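Local coordinates for mannose-6-phosphate isomerase (PDB 2QH5), which probably makes GDP-mannose from mannose 1-phosphate and GTP with release of diphosphate, the present chain being its N-terminal nucleotidyltransferase domain, at residues A[4-9]-A[51-56]; A[38-43]-A[68-73]; A[106-111]-A[190-195]. One frame throughout, in Å; residues are numbered along the deposited sequence. Where two conformers were deposited one is given.

Interaction 1: residues A[4-9]-A[51-56]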
ATOM      1  N   LYS A   4     -14.026  -8.343  -7.703  1.00 85.62           N
ATOM      2  CA  LYS A   4     -12.901  -7.727  -8.411  1.00 79.98           C
ATOM      3  C   LYS A   4     -11.733  -7.548  -7.448  1.00 72.73           C
ATOM      4  O   LYS A   4     -11.940  -7.310  -6.264  1.00 71.38           O
ATOM      5  CB  LYS A   4     -13.337  -6.376  -8.988  1.00 82.30           C
ATOM      6  CG  LYS A   4     -12.316  -5.665  -9.873  1.00 84.25           C
ATOM      7  CD  LYS A   4     -12.944  -4.476 -10.596  1.00 83.84           C
ATOM      8  CE  LYS A   4     -13.864  -4.950 -11.721  1.00 94.03           C
ATOM      9  NZ  LYS A   4     -14.500  -3.822 -12.457  1.00 96.83           N
ATOM     10  N   ILE A   5     -10.509  -7.692  -7.945  1.00 66.92           N
ATOM     11  CA  ILE A   5      -9.321  -7.476  -7.116  1.00 61.63           C
ATOM     12  C   ILE A   5      -8.403  -6.408  -7.728  1.00 63.21           C
ATOM     13  O   ILE A   5      -7.939  -6.538  -8.865  1.00 62.13           O
ATOM     14  CB  ILE A   5      -8.522  -8.779  -6.867  1.00 60.97           C
ATOM     15  CG1 ILE A   5      -9.440  -9.920  -6.408  1.00 64.96           C
ATOM     16  CG2 ILE A   5      -7.448  -8.546  -5.827  1.00 57.56           C
ATOM     17  CD1 ILE A   5      -8.738 -11.254  -6.263  1.00 56.55           C
ATOM     18  N   LYS A   6      -8.138  -5.361  -6.951  1.00 59.84           N
ATOM     19  CA  LYS A   6      -7.367  -4.220  -7.406  1.00 53.38           C
ATOM     20  C   LYS A   6      -5.997  -4.161  -6.764  1.00 55.41           C
ATOM     21  O   LYS A   6      -5.864  -4.308  -5.547  1.00 55.18           O
ATOM     22  CB  LYS A   6      -8.096  -2.932  -7.050  1.00 59.50           C
ATOM     23  CG  LYS A   6      -8.972  -2.346  -8.118  1.00 49.62           C
ATOM     24  CD  LYS A   6      -9.252  -0.912  -7.741  1.00 61.61           C
ATOM     25  CE  LYS A   6     -10.087  -0.203  -8.780  1.00 66.39           C
ATOM     26  NZ  LYS A   6     -10.373   1.184  -8.331  1.00 74.26           N
ATOM     27  N   ASN A   7      -4.980  -3.923  -7.585  1.00 51.26           N
ATOM     28  CA  ASN A   7      -3.660  -3.603  -7.077  1.00 47.54           C
ATOM     29  C   ASN A   7      -3.551  -2.094  -6.925  1.00 48.43           C
ATOM     30  O   ASN A   7      -3.739  -1.364  -7.892  1.00 51.92           O
ATOM     31  CB  ASN A   7      -2.568  -4.123  -8.014  1.00 43.78           C
ATOM     32  CG  ASN A   7      -1.166  -3.789  -7.524  1.00 50.44           C
ATOM     33  OD1 ASN A   7      -0.262  -3.565  -8.330  1.00 50.55           O
ATOM     34  ND2 ASN A   7      -0.981  -3.750  -6.205  1.00 32.80           N
ATOM     35  N   ILE A   8      -3.277  -1.628  -5.709  1.00 51.50           N
ATOM     36  CA  ILE A   8      -2.994  -0.216  -5.477  1.00 45.91           C
ATOM     37  C   ILE A   8      -1.494  -0.055  -5.339  1.00 42.25           C
ATOM     38  O   ILE A   8      -0.920  -0.325  -4.281  1.00 45.86           O
ATOM     39  CB  ILE A   8      -3.683   0.342  -4.228  1.00 43.20           C
ATOM     40  CG1 ILE A   8      -5.183  -0.007  -4.216  1.00 43.94           C
ATOM     41  CG2 ILE A   8      -3.441   1.844  -4.131  1.00 40.49           C
ATOM     42  CD1 ILE A   8      -5.976   0.533  -5.380  1.00 33.94           C
ATOM     43  N   LEU A   9      -0.873   0.395  -6.424  1.00 37.73           N
ATOM     44  CA  LEU A   9       0.582   0.462  -6.527  1.00 38.85           C
ATOM     45  C   LEU A   9       1.035   1.854  -6.092  1.00 42.74           C
ATOM     46  O   LEU A   9       0.925   2.815  -6.846  1.00 45.63           O
ATOM     47  CB  LEU A   9       1.004   0.159  -7.981  1.00 27.82           C
ATOM     48  CG  LEU A   9       2.234  -0.689  -8.292  1.00 44.51           C
ATOM     49  CD1 LEU A   9       2.546  -0.574  -9.774  1.00 34.48           C
ATOM     50  CD2 LEU A   9       3.459  -0.310  -7.465  1.00 26.47           C
ATOM     51  N   VAL A  51      -4.073  -9.954 -10.121  1.00 65.99           N
ATOM     52  CA  VAL A  51      -5.041  -8.888  -9.929  1.00 62.45           C
ATOM     53  C   VAL A  51      -5.859  -8.597 -11.190  1.00 60.89           C
ATOM     54  O   VAL A  51      -5.438  -8.950 -12.291  1.00 64.33           O
ATOM     55  CB  VAL A  51      -4.294  -7.637  -9.399  1.00 63.86           C
ATOM     56  CG1 VAL A  51      -4.153  -6.544 -10.456  1.00 63.16           C
ATOM     57  CG2 VAL A  51      -4.920  -7.149  -8.135  1.00 63.28           C
ATOM     58  N   ASP A  52      -7.027  -7.974 -11.024  1.00 62.81           N
ATOM     59  CA  ASP A  52      -7.914  -7.635 -12.154  1.00 68.87           C
ATOM     60  C   ASP A  52      -7.667  -6.245 -12.774  1.00 71.94           C
ATOM     61  O   ASP A  52      -7.777  -6.068 -13.994  1.00 73.45           O
ATOM     62  CB  ASP A  52      -9.385  -7.740 -11.740  1.00 70.46           C
ATOM     63  CG  ASP A  52      -9.781  -9.143 -11.331  1.00 80.87           C
ATOM     64  OD1 ASP A  52      -9.047 -10.101 -11.658  1.00 84.42           O
ATOM     65  OD2 ASP A  52     -10.836  -9.288 -10.677  1.00 91.12           O
ATOM     66  N   GLU A  53      -7.375  -5.263 -11.923  1.00 70.81           N
ATOM     67  CA  GLU A  53      -7.070  -3.898 -12.345  1.00 65.70           C
ATOM     68  C   GLU A  53      -5.940  -3.373 -11.484  1.00 63.72           C
ATOM     69  O   GLU A  53      -5.865  -3.695 -10.301  1.00 65.74           O
ATOM     70  CB  GLU A  53      -8.273  -2.984 -12.126  1.00 64.89           C
ATOM     71  CG  GLU A  53      -9.495  -3.262 -12.990  1.00 67.89           C
ATOM     72  CD  GLU A  53     -10.589  -2.213 -12.802  1.00 74.80           C
ATOM     73  OE1 GLU A  53     -11.642  -2.327 -13.468  1.00 84.28           O
ATOM     74  OE2 GLU A  53     -10.401  -1.270 -11.996  1.00 79.68           O
ATOM     75  N   THR A  54      -5.057  -2.566 -12.064  1.00 59.32           N
ATOM     76  CA  THR A  54      -4.097  -1.823 -11.254  1.00 56.02           C
ATOM     77  C   THR A  54      -4.482  -0.346 -11.209  1.00 55.01           C
ATOM     78  O   THR A  54      -5.015   0.197 -12.178  1.00 58.72           O
ATOM     79  CB  THR A  54      -2.649  -2.019 -11.741  1.00 52.89           C
ATOM     80  OG1 THR A  54      -2.391  -3.422 -11.864  1.00 54.88           O
ATOM     81  CG2 THR A  54      -1.644  -1.425 -10.753  1.00 49.80           C
ATOM     82  N   LEU A  55      -4.274   0.269 -10.050  1.00 48.94           N
ATOM     83  CA  LEU A  55      -4.332   1.708  -9.897  1.00 41.29           C
ATOM     84  C   LEU A  55      -2.986   2.135  -9.377  1.00 41.91           C
ATOM     85  O   LEU A  55      -2.610   1.793  -8.260  1.00 50.04           O
ATOM     86  CB  LEU A  55      -5.431   2.136  -8.917  1.00 43.67           C
ATOM     87  CG  LEU A  55      -5.593   3.645  -8.648  1.00 38.79           C
ATOM     88  CD1 LEU A  55      -5.740   4.414  -9.944  1.00 34.61           C
ATOM     89  CD2 LEU A  55      -6.795   3.919  -7.746  1.00 40.40           C
ATOM     90  N   ILE A  56      -2.254   2.861 -10.214  1.00 46.31           N
ATOM     91  CA  ILE A  56      -0.947   3.398  -9.873  1.00 38.58           C
ATOM     92  C   ILE A  56      -1.142   4.797  -9.334  1.00 43.82           C
ATOM     93  O   ILE A  56      -1.757   5.647  -9.982  1.00 41.60           O
ATOM     94  CB  ILE A  56      -0.060   3.471 -11.112  1.00 43.40           C
ATOM     95  CG1 ILE A  56      -0.211   2.178 -11.932  1.00 39.71           C
ATOM     96  CG2 ILE A  56       1.372   3.794 -10.726  1.00 40.97           C
ATOM     97  CD1 ILE A  56       1.055   1.685 -12.548  1.00 46.30           C
TER
HETATM   98  O   HOH W   1      -0.218  -4.476 -10.792  1.00 43.27           O
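I5 N comes down on the D52 carboxylate from above its plane, 57° out of it and 3.2 Å from D52 OD2, while K4 CA packs close to the same oxygen. In the E53 carboxylate, OE1 makes a long, weak salt bridge with K4 NZ (3.4 Å). E53 OE2 has K6 CE beside it, while K6 NZ, 4.4 Å from E53 OE2 and so beyond a salt bridge, hydrogen-bonds S101 OG. The third flat group is the N7 amide. With its CG anti to the backbone N (chi1 179°), it lies alongside T54, OD1 at 3.5 Å from T54 CG2. A water links the two residues, giving a hydrogen to N7 OD1 and accepting one from T54 OG1, while N7 ND2 is held by T110 OG1 and I108 O.

These side chains sit on a parallel ladder. I5 O takes D52 N at 2.7 Å and, weakly, E53 N; then N7 N bonds E53 O, and L55 N reaches N7 O at 2.8 Å in an almost straight bond. L9 N to L55 O completes the set. Apolar pairs close both faces: I8 CD1 rests on L55 CB on the side of K6 and E53, and L9 CD1 meets I56 CD1 at 3.9 Å on the side of N7 and T54.

Strand 5-10, helix 39-48 and strand 53-59 thus form a beta-alpha-beta crossover in the central sheet of a GT-A-type domain. The helix packs on N7, L9, T54 and I56; strand 106-111 flanks 5-10 on its other edge, and strand 78-84 flanks 53-59.

Interaction 2: residues A[38-43]-A[68-73]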
ATOM      1  N   SER A  38      13.492  -1.800 -13.189  1.00 88.54           N
ATOM      2  CA  SER A  38      13.351  -0.944 -12.012  0.50 84.22           C
ATOM      3  C   SER A  38      12.479  -1.599 -10.947  1.00 82.25           C
ATOM      4  O   SER A  38      11.709  -2.521 -11.240  1.00 81.72           O
ATOM      5  CB  SER A  38      12.753   0.410 -12.405  0.50 83.25           C
ATOM      6  OG  SER A  38      11.420   0.264 -12.865  0.50 77.12           O
ATOM      7  N   LEU A  39      12.609  -1.122  -9.709  1.00 77.31           N
ATOM      8  CA  LEU A  39      11.775  -1.600  -8.600  1.00 71.97           C
ATOM      9  C   LEU A  39      10.296  -1.443  -8.926  1.00 71.50           C
ATOM     10  O   LEU A  39       9.507  -2.366  -8.710  1.00 69.98           O
ATOM     11  CB  LEU A  39      12.092  -0.834  -7.321  1.00 69.90           C
ATOM     12  CG  LEU A  39      13.354  -1.253  -6.579  1.00 65.88           C
ATOM     13  CD1 LEU A  39      13.650  -0.285  -5.432  1.00 68.09           C
ATOM     14  CD2 LEU A  39      13.208  -2.682  -6.078  1.00 58.14           C
ATOM     15  N   PHE A  40       9.949  -0.270  -9.463  1.00 67.99           N
ATOM     16  CA  PHE A  40       8.604   0.052  -9.917  1.00 64.71           C
ATOM     17  C   PHE A  40       8.021  -0.983 -10.888  1.00 65.90           C
ATOM     18  O   PHE A  40       6.925  -1.493 -10.654  1.00 63.58           O
ATOM     19  CB  PHE A  40       8.568   1.465 -10.533  1.00 66.02           C
ATOM     20  CG  PHE A  40       7.239   1.830 -11.143  1.00 62.78           C
ATOM     21  CD1 PHE A  40       6.199   2.295 -10.349  1.00 57.48           C
ATOM     22  CD2 PHE A  40       7.029   1.699 -12.514  1.00 54.90           C
ATOM     23  CE1 PHE A  40       4.972   2.609 -10.909  1.00 54.55           C
ATOM     24  CE2 PHE A  40       5.806   2.015 -13.076  1.00 49.56           C
ATOM     25  CZ  PHE A  40       4.776   2.467 -12.276  1.00 59.54           C
ATOM     26  N   GLU A  41       8.738  -1.303 -11.966  1.00 67.91           N
ATOM     27  CA  GLU A  41       8.224  -2.287 -12.928  1.00 69.83           C
ATOM     28  C   GLU A  41       8.261  -3.725 -12.403  1.00 69.49           C
ATOM     29  O   GLU A  41       7.457  -4.561 -12.815  1.00 66.99           O
ATOM     30  CB  GLU A  41       8.923  -2.179 -14.283  1.00 73.11           C
ATOM     31  CG  GLU A  41      10.380  -2.563 -14.294  1.00 82.71           C
ATOM     32  CD  GLU A  41      10.986  -2.438 -15.673  1.00 95.78           C
ATOM     33  OE1 GLU A  41      11.702  -1.441 -15.910  1.00 98.83           O
ATOM     34  OE2 GLU A  41      10.728  -3.323 -16.523  1.00 97.96           O
ATOM     35  N   LEU A  42       9.186  -4.001 -11.488  1.00 70.69           N
ATOM     36  CA  LEU A  42       9.217  -5.284 -10.792  1.00 68.16           C
ATOM     37  C   LEU A  42       7.983  -5.437  -9.904  1.00 67.84           C
ATOM     38  O   LEU A  42       7.299  -6.470  -9.957  1.00 66.98           O
ATOM     39  CB  LEU A  42      10.497  -5.410  -9.964  1.00 69.19           C
ATOM     40  CG  LEU A  42      11.655  -6.313 -10.419  1.00 65.19           C
ATOM     41  CD1 LEU A  42      11.487  -6.944 -11.818  1.00 51.16           C
ATOM     42  CD2 LEU A  42      12.957  -5.535 -10.301  1.00 58.72           C
ATOM     43  N   SER A  43       7.704  -4.398  -9.109  1.00 63.22           N
ATOM     44  CA  SER A  43       6.519  -4.341  -8.253  1.00 57.02           C
ATOM     45  C   SER A  43       5.222  -4.376  -9.066  1.00 56.49           C
ATOM     46  O   SER A  43       4.237  -4.975  -8.641  1.00 55.42           O
ATOM     47  CB  SER A  43       6.542  -3.091  -7.377  1.00 56.14           C
ATOM     48  OG  SER A  43       7.610  -3.117  -6.444  1.00 60.60           O
ATOM     49  N   GLU A  68       6.140   4.935 -19.132  1.00 78.09           N
ATOM     50  CA  GLU A  68       7.182   4.445 -20.031  1.00 83.59           C
ATOM     51  C   GLU A  68       7.727   3.091 -19.590  1.00 82.79           C
ATOM     52  O   GLU A  68       7.987   2.219 -20.424  1.00 85.33           O
ATOM     53  CB  GLU A  68       8.326   5.458 -20.116  1.00 84.31           C
ATOM     54  CG  GLU A  68       9.256   5.274 -21.308  1.00 88.54           C
ATOM     55  CD  GLU A  68      10.204   6.446 -21.484  1.00 91.80           C
ATOM     56  OE1 GLU A  68      10.034   7.200 -22.468  1.00 98.73           O
ATOM     57  OE2 GLU A  68      11.105   6.626 -20.633  1.00 98.22           O
ATOM     58  N   GLU A  69       7.887   2.917 -18.280  1.00 83.12           N
ATOM     59  CA  GLU A  69       8.527   1.724 -17.727  1.00 80.94           C
ATOM     60  C   GLU A  69       7.642   0.485 -17.692  1.00 82.05           C
ATOM     61  O   GLU A  69       8.135  -0.630 -17.527  1.00 82.69           O
ATOM     62  CB  GLU A  69       9.097   2.019 -16.346  1.00 75.43           C
ATOM     63  CG  GLU A  69      10.415   2.744 -16.425  1.00 77.53           C
ATOM     64  CD  GLU A  69      10.936   3.173 -15.077  1.00 78.36           C
ATOM     65  OE1 GLU A  69      11.615   4.216 -15.021  1.00 77.16           O
ATOM     66  OE2 GLU A  69      10.668   2.480 -14.076  1.00 83.46           O
ATOM     67  N   ILE A  70       6.339   0.684 -17.849  1.00 86.92           N
ATOM     68  CA  ILE A  70       5.392  -0.426 -17.893  1.00 92.45           C
ATOM     69  C   ILE A  70       4.657  -0.508 -19.233  1.00 97.94           C
ATOM     70  O   ILE A  70       3.540  -1.021 -19.308  1.00 99.17           O
ATOM     71  CB  ILE A  70       4.369  -0.380 -16.719  1.00 91.65           C
ATOM     72  CG1 ILE A  70       3.590   0.938 -16.714  1.00 92.79           C
ATOM     73  CG2 ILE A  70       5.074  -0.601 -15.390  1.00 87.95           C
ATOM     74  CD1 ILE A  70       2.202   0.822 -16.128  1.00 95.07           C
ATOM     75  N   LYS A  71       5.295  -0.010 -20.289  1.00103.29           N
ATOM     76  CA  LYS A  71       4.721  -0.080 -21.630  1.00106.96           C
ATOM     77  C   LYS A  71       4.748  -1.516 -22.156  1.00108.34           C
ATOM     78  O   LYS A  71       3.813  -1.953 -22.829  1.00108.09           O
ATOM     79  CB  LYS A  71       5.453   0.870 -22.585  1.00108.61           C
ATOM     80  CG  LYS A  71       4.745   1.134 -23.922  1.00109.94           C
ATOM     81  CD  LYS A  71       3.549   2.078 -23.782  1.00108.50           C
ATOM     82  CE  LYS A  71       2.220   1.325 -23.734  1.00106.87           C
ATOM     83  NZ  LYS A  71       1.070   2.231 -23.454  1.00104.29           N
ATOM     84  N   ASN A  72       5.818  -2.238 -21.829  1.00111.74           N
ATOM     85  CA  ASN A  72       5.949  -3.660 -22.161  1.00116.24           C
ATOM     86  C   ASN A  72       4.938  -4.534 -21.417  1.00118.50           C
ATOM     87  O   ASN A  72       4.454  -5.534 -21.955  1.00119.53           O
ATOM     88  CB  ASN A  72       7.365  -4.159 -21.841  1.00115.69           C
ATOM     89  CG  ASN A  72       8.360  -3.890 -22.962  1.00118.26           C
ATOM     90  OD1 ASN A  72       8.027  -3.286 -23.985  1.00120.63           O
ATOM     91  ND2 ASN A  72       9.593  -4.344 -22.771  1.00116.67           N
ATOM     92  N   GLU A  73       4.622  -4.137 -20.186  1.00119.06           N
ATOM     93  CA  GLU A  73       3.877  -4.975 -19.247  1.00118.35           C
ATOM     94  C   GLU A  73       2.351  -4.966 -19.440  1.00117.82           C
ATOM     95  O   GLU A  73       1.674  -5.920 -19.048  1.00116.34           O
ATOM     96  CB  GLU A  73       4.233  -4.588 -17.807  1.00118.67           C
ATOM     97  CG  GLU A  73       5.708  -4.242 -17.572  1.00121.62           C
ATOM     98  CD  GLU A  73       6.585  -5.454 -17.291  1.00126.70           C
ATOM     99  OE1 GLU A  73       6.043  -6.546 -17.018  1.00129.67           O
ATOM    100  OE2 GLU A  73       7.827  -5.308 -17.333  1.00128.89           O
TER
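S38 OG is gripped from two sides: it donates to E69 OE2 at 2.6 Å and accepts from E41 N at 3.2 Å. The second bond belongs to a capping box at the start of helix 39-48, closed in return by a weak bond from S38 N to E41 OE1. S38 was deposited in two conformers, and the bond to E69 describes one of them. In it the chi1 of 66° tucks OG back over the first turn, where it serves the helix and E69 together. The serine approaches OE2 from above the carboxylate plane, 38° out of it.

Beside this polar knot the end of helix 63-69 and the turn after it pack on the capped helix. The F40 ring, with CG swung anti to the backbone N, crosses I70 at about a right angle, and its CE2 touches I70 CG2 at 3.6 Å. F30 meets the same ring, and I56 of strand 53-59 touches both F40 and I70, so the pair packs against the sheet.

Acidic groups cluster on this side. K32 and K37 offer long, weak ion pairs to E41 and E73 respectively, and the crowding may favour protonation of one of the acids. E41 OE2 comes within 3.6 Å of E73 OE2, the two carboxylate planes standing 80° apart.

Interaction 3: residues A[106-111]-A[190-195]; sequences LLIVTP and MFVFQA
V109 turns CG1 anti to its backbone nitrogen (chi1 175°), which brings CG2 up to the F193 ring, 3.8 Å from CE1. F193 itself has a strained chi1 of 28°, and this swings its ring back over the neighbouring strand. There CD1 lies 4.1 Å from L107 CB and CE1 also nears L107 CD2, so L107 and V109 both meet the ring along its CD1-CE1-CZ side, obliquely. F191 behaves differently: its CB rests on V109 CB while the ring leads off the pair, presenting an edge, near its plane, to V109 CG1.

Four backbone bonds run through these same residues in an antiparallel ladder. L107 and F193 form one hydrogen-bonded pair, with L107 N to F193 O at 2.9 Å and the longer return from F193 N to L107 O. V109 and F191 form the next, V109 N to F191 O being the shortest at 2.7 Å. Between them V192 CA sends a C-H to L107 O, 3.2 Å away, a carbonyl that V192 CG1 also covers. I108 and V192 meet on the other face through CG2 methyls 4.2 Å apart. At the far end M190 bends at chi3, carrying CE to T110 CG2 at 3.9 Å, with its CG set against P111 CD.

Strand 184-194 here runs opposite to strand 106-111, which on its other side is parallel to 5-10 in the same mixed sheet. Helix 119-134 lies over the face of L106 and V192 through I130 and A129; helix 246-251 backs F191 and F193 on the opposite face, where F198 of helix 195-205 stacks on F193.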
ATOM      1  N   LEU A 106     -11.735  -5.984  -3.602  1.00 54.05           N
ATOM      2  CA  LEU A 106     -10.618  -6.202  -2.689  1.00 53.39           C
ATOM      3  C   LEU A 106      -9.386  -5.484  -3.175  1.00 52.76           C
ATOM      4  O   LEU A 106      -9.084  -5.482  -4.367  1.00 56.66           O
ATOM      5  CB  LEU A 106     -10.311  -7.701  -2.535  1.00 56.47           C
ATOM      6  CG  LEU A 106     -11.410  -8.608  -1.962  1.00 63.35           C
ATOM      7  CD1 LEU A 106     -11.157 -10.063  -2.337  1.00 68.34           C
ATOM      8  CD2 LEU A 106     -11.567  -8.449  -0.447  1.00 61.11           C
ATOM      9  N   LEU A 107      -8.670  -4.892  -2.230  1.00 51.16           N
ATOM     10  CA  LEU A 107      -7.554  -4.027  -2.524  1.00 46.38           C
ATOM     11  C   LEU A 107      -6.278  -4.668  -2.045  1.00 48.60           C
ATOM     12  O   LEU A 107      -6.162  -5.030  -0.880  1.00 52.75           O
ATOM     13  CB  LEU A 107      -7.739  -2.687  -1.808  1.00 42.83           C
ATOM     14  CG  LEU A 107      -8.314  -1.450  -2.495  1.00 38.89           C
ATOM     15  CD1 LEU A 107      -9.478  -1.748  -3.393  1.00 38.82           C
ATOM     16  CD2 LEU A 107      -8.712  -0.449  -1.413  1.00 43.25           C
ATOM     17  N   ILE A 108      -5.324  -4.812  -2.954  1.00 49.91           N
ATOM     18  CA  ILE A 108      -3.990  -5.266  -2.614  1.00 46.44           C
ATOM     19  C   ILE A 108      -3.082  -4.047  -2.745  1.00 48.76           C
ATOM     20  O   ILE A 108      -2.793  -3.613  -3.859  1.00 43.86           O
ATOM     21  CB  ILE A 108      -3.526  -6.398  -3.557  1.00 44.09           C
ATOM     22  CG1 ILE A 108      -4.495  -7.579  -3.502  1.00 49.84           C
ATOM     23  CG2 ILE A 108      -2.111  -6.871  -3.206  1.00 47.89           C
ATOM     24  CD1 ILE A 108      -4.234  -8.626  -4.567  1.00 48.44           C
ATOM     25  N   VAL A 109      -2.654  -3.506  -1.602  1.00 45.86           N
ATOM     26  CA  VAL A 109      -1.897  -2.252  -1.524  1.00 45.82           C
ATOM     27  C   VAL A 109      -0.404  -2.537  -1.398  1.00 53.45           C
ATOM     28  O   VAL A 109       0.041  -3.105  -0.409  1.00 58.69           O
ATOM     29  CB  VAL A 109      -2.375  -1.388  -0.328  1.00 47.35           C
ATOM     30  CG1 VAL A 109      -1.511  -0.156  -0.162  1.00 43.25           C
ATOM     31  CG2 VAL A 109      -3.833  -0.990  -0.502  1.00 40.08           C
ATOM     32  N   THR A 110       0.364  -2.136  -2.409  1.00 60.45           N
ATOM     33  CA  THR A 110       1.759  -2.562  -2.556  1.00 57.45           C
ATOM     34  C   THR A 110       2.678  -1.398  -2.888  1.00 58.25           C
ATOM     35  O   THR A 110       2.576  -0.836  -3.972  1.00 63.94           O
ATOM     36  CB  THR A 110       1.901  -3.625  -3.695  1.00 58.38           C
ATOM     37  OG1 THR A 110       1.310  -3.136  -4.915  1.00 41.39           O
ATOM     38  CG2 THR A 110       1.204  -4.914  -3.311  1.00 57.81           C
ATOM     39  N   PRO A 111       3.590  -1.036  -1.967  1.00 59.71           N
ATOM     40  CA  PRO A 111       4.593  -0.018  -2.292  1.00 62.14           C
ATOM     41  C   PRO A 111       5.510  -0.469  -3.434  1.00 64.73           C
ATOM     42  O   PRO A 111       5.763  -1.658  -3.588  1.00 69.03           O
ATOM     43  CB  PRO A 111       5.386   0.129  -0.983  1.00 63.78           C
ATOM     44  CG  PRO A 111       4.482  -0.405   0.081  1.00 58.18           C
ATOM     45  CD  PRO A 111       3.736  -1.523  -0.586  1.00 57.64           C
ATOM     46  N   MET A 190       2.961  -3.358   3.010  1.00 52.14           N
ATOM     47  CA  MET A 190       1.912  -3.910   2.136  1.00 51.97           C
ATOM     48  C   MET A 190       0.637  -4.166   2.935  1.00 53.12           C
ATOM     49  O   MET A 190       0.703  -4.328   4.153  1.00 61.08           O
ATOM     50  CB  MET A 190       2.354  -5.233   1.520  1.00 50.88           C
ATOM     51  CG  MET A 190       3.700  -5.225   0.827  1.00 54.99           C
ATOM     52  SD  MET A 190       4.028  -6.833   0.090  1.00 56.84           S
ATOM     53  CE  MET A 190       2.384  -7.286  -0.486  1.00 42.28           C
ATOM     54  N   PHE A 191      -0.512  -4.227   2.255  1.00 49.69           N
ATOM     55  CA  PHE A 191      -1.809  -4.366   2.922  1.00 47.38           C
ATOM     56  C   PHE A 191      -2.833  -4.981   1.999  1.00 49.35           C
ATOM     57  O   PHE A 191      -2.805  -4.728   0.805  1.00 53.11           O
ATOM     58  CB  PHE A 191      -2.368  -3.010   3.368  1.00 45.60           C
ATOM     59  CG  PHE A 191      -1.550  -2.324   4.410  1.00 47.31           C
ATOM     60  CD1 PHE A 191      -0.804  -1.200   4.086  1.00 48.99           C
ATOM     61  CD2 PHE A 191      -1.511  -2.804   5.713  1.00 50.15           C
ATOM     62  CE1 PHE A 191      -0.028  -0.571   5.038  1.00 44.53           C
ATOM     63  CE2 PHE A 191      -0.734  -2.178   6.676  1.00 48.96           C
ATOM     64  CZ  PHE A 191       0.006  -1.058   6.339  1.00 52.61           C
ATOM     65  N   VAL A 192      -3.743  -5.780   2.559  1.00 48.76           N
ATOM     66  CA  VAL A 192      -4.917  -6.266   1.832  1.00 42.33           C
ATOM     67  C   VAL A 192      -6.146  -6.053   2.703  1.00 39.34           C
ATOM     68  O   VAL A 192      -6.089  -6.236   3.916  1.00 41.99           O
ATOM     69  CB  VAL A 192      -4.809  -7.767   1.419  1.00 39.98           C
ATOM     70  CG1 VAL A 192      -6.021  -8.187   0.587  1.00 38.55           C
ATOM     71  CG2 VAL A 192      -3.526  -8.037   0.628  1.00 41.55           C
ATOM     72  N   PHE A 193      -7.238  -5.623   2.081  1.00 34.19           N
ATOM     73  CA  PHE A 193      -8.524  -5.396   2.740  1.00 37.03           C
ATOM     74  C   PHE A 193      -9.565  -5.097   1.682  1.00 44.74           C
ATOM     75  O   PHE A 193      -9.222  -4.695   0.569  1.00 52.49           O
ATOM     76  CB  PHE A 193      -8.495  -4.237   3.763  1.00 41.56           C
ATOM     77  CG  PHE A 193      -7.472  -3.152   3.471  1.00 46.06           C
ATOM     78  CD1 PHE A 193      -7.553  -2.363   2.322  1.00 41.58           C
ATOM     79  CD2 PHE A 193      -6.439  -2.906   4.376  1.00 49.42           C
ATOM     80  CE1 PHE A 193      -6.612  -1.375   2.073  1.00 49.10           C
ATOM     81  CE2 PHE A 193      -5.494  -1.909   4.141  1.00 45.67           C
ATOM     82  CZ  PHE A 193      -5.568  -1.151   2.987  1.00 46.46           C
ATOM     83  N   GLN A 194     -10.834  -5.296   2.016  1.00 40.79           N
ATOM     84  CA  GLN A 194     -11.906  -4.845   1.151  1.00 45.27           C
ATOM     85  C   GLN A 194     -12.019  -3.321   1.287  1.00 50.50           C
ATOM     86  O   GLN A 194     -11.734  -2.771   2.354  1.00 55.51           O
ATOM     87  CB  GLN A 194     -13.209  -5.527   1.545  1.00 42.01           C
ATOM     88  CG  GLN A 194     -14.350  -5.298   0.592  1.00 42.82           C
ATOM     89  CD  GLN A 194     -15.689  -5.375   1.275  1.00 47.86           C
ATOM     90  OE1 GLN A 194     -16.075  -4.477   2.036  1.00 56.69           O
ATOM     91  NE2 GLN A 194     -16.415  -6.451   1.010  1.00 43.75           N
ATOM     92  N   ALA A 195     -12.409  -2.648   0.203  1.00 50.19           N
ATOM     93  CA  ALA A 195     -12.502  -1.189   0.173  1.00 51.40           C
ATOM     94  C   ALA A 195     -13.479  -0.660   1.224  1.00 54.38           C
ATOM     95  O   ALA A 195     -13.153   0.258   1.981  1.00 58.83           O
ATOM     96  CB  ALA A 195     -12.896  -0.714  -1.212  1.00 52.79           C
TER

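Interactions 1 and 3 belong to one mixed sheet, their centres about 9 Å apart, because strands 5-10 and 106-111 lie next to each other: K6 O to I108 N joins them. Together they order four strands as 53-59, 5-10, 106-111, 184-194, with only the last antiparallel. Interaction 2 lies where the start of helix 39-48 meets the end of helix 63-69 and the turn after it; its centre is about 15 Å from that of interaction 1 and about 19 Å from that of interaction 3. It touches the sheet where I56 packs on F40 and I70. All three lie within the nucleotidyltransferase region; interactions 1 and 2 tie its sheet to the helices beside it by interleaved segments, and interaction 3 adds the later antiparallel strand.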